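Local coordinates for protein predicted zincin-like metalloprotease (Acidothermus cellulolyticus 11B, PDB 3E11) that is of unknown function but is predicted to be a zincin-like metalloprotease, and binds calcium, at residues P7-F10 with D11-V14; V86-E89 with V90-T93; V94-E97 with I98-F102. One frame throughout, in Å; residues are numbered along the deposited sequence.

Interaction 1. Residues P7-F10 with D11-V14; sequences PDRF and DELV
R9 and E12 meet on the outer side of the first two turns of helix 7-19. R9 NH1 donates to E12 OE1 at 2.8 Å, in a salt bridge. OE1 lies close to the guanidinium plane and is met nearly along its C-O axis. The carboxylate stands almost upright to that plane, at 88°. R9 leaves with CG anti to the backbone N, chi1 -179°, then bends at chi2 (54°), and this carries the guanidinium along the helix to E12 and L13. L13 CD2 sits over the centre of one guanidinium face, 3.9 Å from R9 CZ. E83 of helix 83-101 forms a second salt bridge with R9 NH2.

On the buried side F10 CE2 packs against V14 CG2 at 3.6 Å, one turn on. CG2 is the V14 branch beside its own backbone N, and the side chains meet obliquely. The ring reaches helix 83-101, while V14 rests on strand 32-37. D11 has CG beside its backbone N, which turns the carboxylate back toward P7 and D8. One water donates to both P7 O and D11 OD1, and a second to both D8 OD1 and D11 OD2, 4.6 Å apart. The helix is thus amphipathic, with F10, L13 and V14 buried. The acids gathered in its first turns probably interact favourably with the helix dipole, and R9 is likely to offset part of the charge of E12.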
# COMPACT_ATOMS: atom_id res chain seq x y z
N PRO A 7 2.80 -5.26 15.23
CA PRO A 7 2.19 -5.78 13.98
C PRO A 7 0.64 -5.72 13.93
O PRO A 7 0.08 -5.21 12.94
CB PRO A 7 2.70 -7.21 13.93
CG PRO A 7 4.06 -7.09 14.58
CD PRO A 7 3.78 -6.20 15.77
N ASP A 8 -0.04 -6.19 14.98
CA ASP A 8 -1.51 -6.19 14.97
C ASP A 8 -2.03 -4.78 14.83
O ASP A 8 -2.96 -4.54 14.06
CB ASP A 8 -2.10 -6.78 16.22
CG ASP A 8 -2.00 -8.28 16.26
OD1 ASP A 8 -1.58 -8.91 15.27
OD2 ASP A 8 -2.39 -8.82 17.31
N ARG A 9 -1.45 -3.83 15.56
CA ARG A 9 -1.88 -2.43 15.47
C ARG A 9 -1.60 -1.85 14.10
O ARG A 9 -2.42 -1.10 13.54
CB ARG A 9 -1.20 -1.58 16.55
CG ARG A 9 -1.60 -0.14 16.54
CD ARG A 9 -3.10 0.06 16.61
NE ARG A 9 -3.44 1.47 16.82
CZ ARG A 9 -4.66 1.96 16.68
NH1 ARG A 9 -5.65 1.16 16.33
NH2 ARG A 9 -4.90 3.25 16.90
N PHE A 10 -0.45 -2.22 13.53
CA PHE A 10 -0.09 -1.70 12.22
C PHE A 10 -1.14 -2.14 11.20
O PHE A 10 -1.53 -1.33 10.38
CB PHE A 10 1.31 -2.11 11.79
CG PHE A 10 1.84 -1.33 10.59
CD1 PHE A 10 2.52 -0.14 10.77
CD2 PHE A 10 1.71 -1.84 9.30
CE1 PHE A 10 3.05 0.56 9.71
CE2 PHE A 10 2.20 -1.14 8.22
CZ PHE A 10 2.87 0.08 8.43
N ASP A 11 -1.60 -3.39 11.30
CA ASP A 11 -2.70 -3.87 10.44
C ASP A 11 -3.96 -3.00 10.51
O ASP A 11 -4.57 -2.70 9.49
CB ASP A 11 -3.03 -5.33 10.74
CG ASP A 11 -1.91 -6.26 10.38
OD1 ASP A 11 -1.11 -5.87 9.52
OD2 ASP A 11 -1.83 -7.37 10.97
N GLU A 12 -4.29 -2.55 11.70
CA GLU A 12 -5.41 -1.65 11.92
C GLU A 12 -5.21 -0.30 11.28
O GLU A 12 -6.13 0.27 10.70
CB GLU A 12 -5.63 -1.49 13.42
CG GLU A 12 -6.03 -2.81 14.12
CD GLU A 12 -6.13 -2.73 15.64
OE1 GLU A 12 -5.85 -1.67 16.22
OE2 GLU A 12 -6.51 -3.75 16.26
N LEU A 13 -3.99 0.23 11.40
CA LEU A 13 -3.60 1.46 10.70
C LEU A 13 -3.66 1.31 9.16
O LEU A 13 -4.08 2.21 8.46
CB LEU A 13 -2.22 1.91 11.19
CG LEU A 13 -2.19 2.19 12.72
CD1 LEU A 13 -0.85 2.78 13.13
CD2 LEU A 13 -3.33 3.07 13.18
N VAL A 14 -3.24 0.16 8.65
CA VAL A 14 -3.41 -0.12 7.23
C VAL A 14 -4.89 -0.09 6.79
O VAL A 14 -5.22 0.49 5.72
CB VAL A 14 -2.74 -1.44 6.82
CG1 VAL A 14 -3.00 -1.74 5.37
CG2 VAL A 14 -1.23 -1.35 7.11
O HOH W 1 1.39 -5.57 10.55
O HOH W 2 -0.33 -8.71 12.79

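Interaction 2. Residues V86-E89 with V90-T93; sequences VIDE and VRKT
I87 and R91 lie side by side one turn apart on helix 83-101, which carries the HExxH pattern of the predicted zincin-like fold. I87 CG2 lies over one face of the R91 guanidinium, 3.5 Å from NH2. R91 bends at chi3 (-71°), which lays the guanidinium against I87 and toward helix 7-19. There NE and NH2 donate to the backbone oxygens of A17 and E16. D88 crosses R91 with its carboxylate plane turned 54° from the guanidinium, in a long salt bridge of 3.6 Å from OD1 to NH1.

E89 and K92 run alongside each other, pointing the same way. A water donating to E89 OE2 and accepting from K92 NZ joins their ends. V86 CG1 meets V90 CG2 at 4.1 Å on the buried side.

T93 turns its hydroxyl back onto the helix, with OG1 beside its own backbone N (chi1 -62°). E89 O accepts from T93 N and T93 OG1, and another water donates to E89 OE2 and T93 OG1. A valine here would probably leave E89 O with one donor fewer and this water less firmly held. T93 N and OG1 reach E89 O from opposite faces of its carbonyl plane, at 3.0 and 2.8 Å.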
# COMPACT_ATOMS: atom_id res chain seq x y z
N VAL A 86 1.52 7.64 10.47
CA VAL A 86 1.65 6.29 9.88
C VAL A 86 0.50 6.03 8.90
O VAL A 86 0.73 5.59 7.76
CB VAL A 86 1.71 5.15 10.94
CG1 VAL A 86 1.67 3.79 10.25
CG2 VAL A 86 2.96 5.24 11.75
N ILE A 87 -0.73 6.29 9.32
CA ILE A 87 -1.90 6.12 8.46
C ILE A 87 -1.71 6.88 7.15
O ILE A 87 -1.91 6.32 6.04
CB ILE A 87 -3.22 6.58 9.17
CG1 ILE A 87 -3.59 5.60 10.30
CG2 ILE A 87 -4.35 6.63 8.17
CD1 ILE A 87 -4.57 6.15 11.33
N ASP A 88 -1.33 8.15 7.28
CA ASP A 88 -1.12 9.04 6.13
C ASP A 88 -0.05 8.52 5.19
O ASP A 88 -0.21 8.51 3.97
CB ASP A 88 -0.76 10.44 6.58
CG ASP A 88 -1.93 11.17 7.15
OD1 ASP A 88 -3.04 10.69 6.97
OD2 ASP A 88 -1.74 12.21 7.80
N GLU A 89 1.05 8.08 5.78
CA GLU A 89 2.16 7.58 5.04
C GLU A 89 1.82 6.28 4.33
O GLU A 89 2.21 6.07 3.18
CB GLU A 89 3.37 7.40 5.95
CG GLU A 89 4.69 7.39 5.22
CD GLU A 89 4.92 8.68 4.43
OE1 GLU A 89 4.59 9.76 4.92
OE2 GLU A 89 5.41 8.59 3.31
N VAL A 90 1.14 5.39 5.03
CA VAL A 90 0.65 4.16 4.38
C VAL A 90 -0.31 4.48 3.21
O VAL A 90 -0.17 3.92 2.11
CB VAL A 90 -0.03 3.21 5.37
CG1 VAL A 90 -0.67 1.98 4.62
CG2 VAL A 90 0.98 2.67 6.39
N ARG A 91 -1.27 5.38 3.45
CA ARG A 91 -2.22 5.76 2.41
C ARG A 91 -1.48 6.32 1.20
O ARG A 91 -1.76 5.94 0.07
CB ARG A 91 -3.23 6.78 2.94
CG ARG A 91 -4.41 6.99 2.01
CD ARG A 91 -5.39 7.95 2.63
NE ARG A 91 -6.11 7.36 3.78
CZ ARG A 91 -6.28 7.95 4.97
NH1 ARG A 91 -5.76 9.16 5.22
NH2 ARG A 91 -6.97 7.34 5.92
N LYS A 92 -0.53 7.21 1.46
CA LYS A 92 0.18 7.87 0.38
C LYS A 92 0.94 6.83 -0.43
O LYS A 92 0.96 6.89 -1.65
CB LYS A 92 1.11 8.95 0.92
CG LYS A 92 2.10 9.46 -0.07
CD LYS A 92 3.01 10.53 0.54
CE LYS A 92 4.15 10.83 -0.42
NZ LYS A 92 5.00 11.99 0.02
N THR A 93 1.50 5.84 0.25
CA THR A 93 2.27 4.78 -0.38
C THR A 93 1.42 3.89 -1.29
O THR A 93 1.80 3.64 -2.44
CB THR A 93 3.01 3.95 0.68
OG1 THR A 93 3.92 4.80 1.38
CG2 THR A 93 3.78 2.78 0.05
O HOH W 3 -3.80 10.82 3.67
O HOH W 4 4.69 7.36 0.95
O HOH W 5 6.72 10.11 1.65

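Interaction 3. Residues V94-E97 with I98-F102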
# COMPACT_ATOMS: atom_id res chain seq x y z
N VAL A 94 0.29 3.43 -0.78
CA VAL A 94 -0.67 2.63 -1.55
C VAL A 94 -1.13 3.41 -2.79
O VAL A 94 -1.13 2.86 -3.92
CB VAL A 94 -1.87 2.19 -0.68
CG1 VAL A 94 -2.90 1.48 -1.53
CG2 VAL A 94 -1.42 1.28 0.47
N VAL A 95 -1.53 4.67 -2.60
CA VAL A 95 -2.02 5.48 -3.73
C VAL A 95 -0.93 5.70 -4.80
O VAL A 95 -1.17 5.56 -6.01
CB VAL A 95 -2.60 6.83 -3.27
CG1 VAL A 95 -2.89 7.72 -4.47
CG2 VAL A 95 -3.89 6.58 -2.52
N HIS A 96 0.29 5.99 -4.37
CA HIS A 96 1.40 6.05 -5.33
C HIS A 96 1.65 4.75 -6.06
O HIS A 96 1.88 4.75 -7.27
CB HIS A 96 2.68 6.56 -4.66
CG HIS A 96 2.63 8.03 -4.39
ND1 HIS A 96 3.60 8.90 -4.82
CD2 HIS A 96 1.68 8.79 -3.78
CE1 HIS A 96 3.28 10.13 -4.44
NE2 HIS A 96 2.12 10.08 -3.81
N GLU A 97 1.60 3.65 -5.33
CA GLU A 97 1.89 2.36 -5.93
C GLU A 97 0.82 2.01 -6.95
O GLU A 97 1.13 1.57 -8.05
CB GLU A 97 2.05 1.26 -4.87
CG GLU A 97 3.38 1.34 -4.10
CD GLU A 97 4.58 1.26 -5.03
OE1 GLU A 97 4.52 0.53 -6.02
OE2 GLU A 97 5.57 1.98 -4.80
N ILE A 98 -0.45 2.24 -6.62
CA ILE A 98 -1.51 1.92 -7.57
C ILE A 98 -1.47 2.85 -8.78
O ILE A 98 -1.63 2.41 -9.93
CB ILE A 98 -2.91 1.85 -6.88
CG1 ILE A 98 -3.89 1.08 -7.78
CG2 ILE A 98 -3.44 3.20 -6.49
CD1 ILE A 98 -3.48 -0.37 -8.02
N ALA A 99 -1.20 4.13 -8.53
CA ALA A 99 -1.14 5.11 -9.61
C ALA A 99 -0.03 4.77 -10.62
O ALA A 99 -0.23 4.78 -11.83
CB ALA A 99 -0.94 6.48 -9.02
N HIS A 100 1.14 4.42 -10.09
CA HIS A 100 2.29 4.09 -10.91
C HIS A 100 2.06 2.80 -11.69
O HIS A 100 2.49 2.69 -12.84
CB HIS A 100 3.57 3.99 -10.06
CG HIS A 100 3.96 5.27 -9.38
ND1 HIS A 100 4.88 5.33 -8.35
CD2 HIS A 100 3.52 6.54 -9.56
CE1 HIS A 100 5.00 6.57 -7.93
NE2 HIS A 100 4.18 7.33 -8.65
N HIS A 101 1.34 1.85 -11.09
CA HIS A 101 1.00 0.61 -11.77
C HIS A 101 0.18 0.86 -13.04
O HIS A 101 0.31 0.13 -14.02
CB HIS A 101 0.24 -0.34 -10.84
CG HIS A 101 -0.35 -1.53 -11.53
ND1 HIS A 101 0.41 -2.56 -12.04
CD2 HIS A 101 -1.64 -1.85 -11.82
CE1 HIS A 101 -0.38 -3.47 -12.58
NE2 HIS A 101 -1.63 -3.06 -12.47
N PHE A 102 -0.65 1.90 -13.01
CA PHE A 102 -1.48 2.27 -14.15
C PHE A 102 -0.90 3.48 -14.87
O PHE A 102 -1.62 4.23 -15.51
CB PHE A 102 -2.90 2.58 -13.69
CG PHE A 102 -3.67 1.38 -13.26
CD1 PHE A 102 -4.03 0.41 -14.20
CD2 PHE A 102 -4.02 1.21 -11.94
CE1 PHE A 102 -4.74 -0.70 -13.81
CE2 PHE A 102 -4.73 0.09 -11.55
CZ PHE A 102 -5.09 -0.86 -12.48
O HOH W 6 6.30 2.95 -7.61
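The last turns of helix 83-101 keep regular i to i+4 bonds, from I98 N to V94 O through H101 N to E97 O, until F102 leaves helical geometry. H96, E97 and H100 fit the HExxH pattern of zincins, in which the two histidines bind zinc and the glutamate acts as general base. No metal is bound to them here, so that role is only inferred.

H96 and H100 run side by side on one face of the helix. Their ring centroids are 5.7 Å apart, the planes at 76°. The nearest side-chain approach is H96 CB to H100 CE1, at 4.0 Å. H100 has CG beside its backbone N (chi1 -63°), which brings one face of the ring over H96 O, 3.0 Å from H100 CG and offset toward the rim. D106 weakly accepts from H100 NE2, and L109 of helix 106-110 packs against both histidines.

I98 points to the other side, where it touches M29 and Y49. Its CG2 lies 3.3 Å from V95 O. E97 bends at chi2 (-57°), and a water links it to H100. This water donates to E97 OE2 at 3.1 Å, lies in the H100 ring plane and sits 2.9 Å from ND1.

In the fold
Each contact is local, within one helix, so none closes a long loop. They follow in series and none nests in or crosses another. Interaction 1 comes first, on helix 7-19. The chain then builds the three-stranded sheet and helix 73-78 before reaching helix 83-101. Interaction 2 takes up the earlier turns of that helix and interaction 3 the end, adjoining at residues 93 and 94. Interactions 1 and 2 pack together: F10 touches V86 and V90, and L13 touches V86 and I87. Interaction 3 lies across the chain's centre from interaction 1, with centres about 21 Å apart. Helix 83-101 therefore links the helix 7-19 interface to the HExxH end, beside helix 106-110.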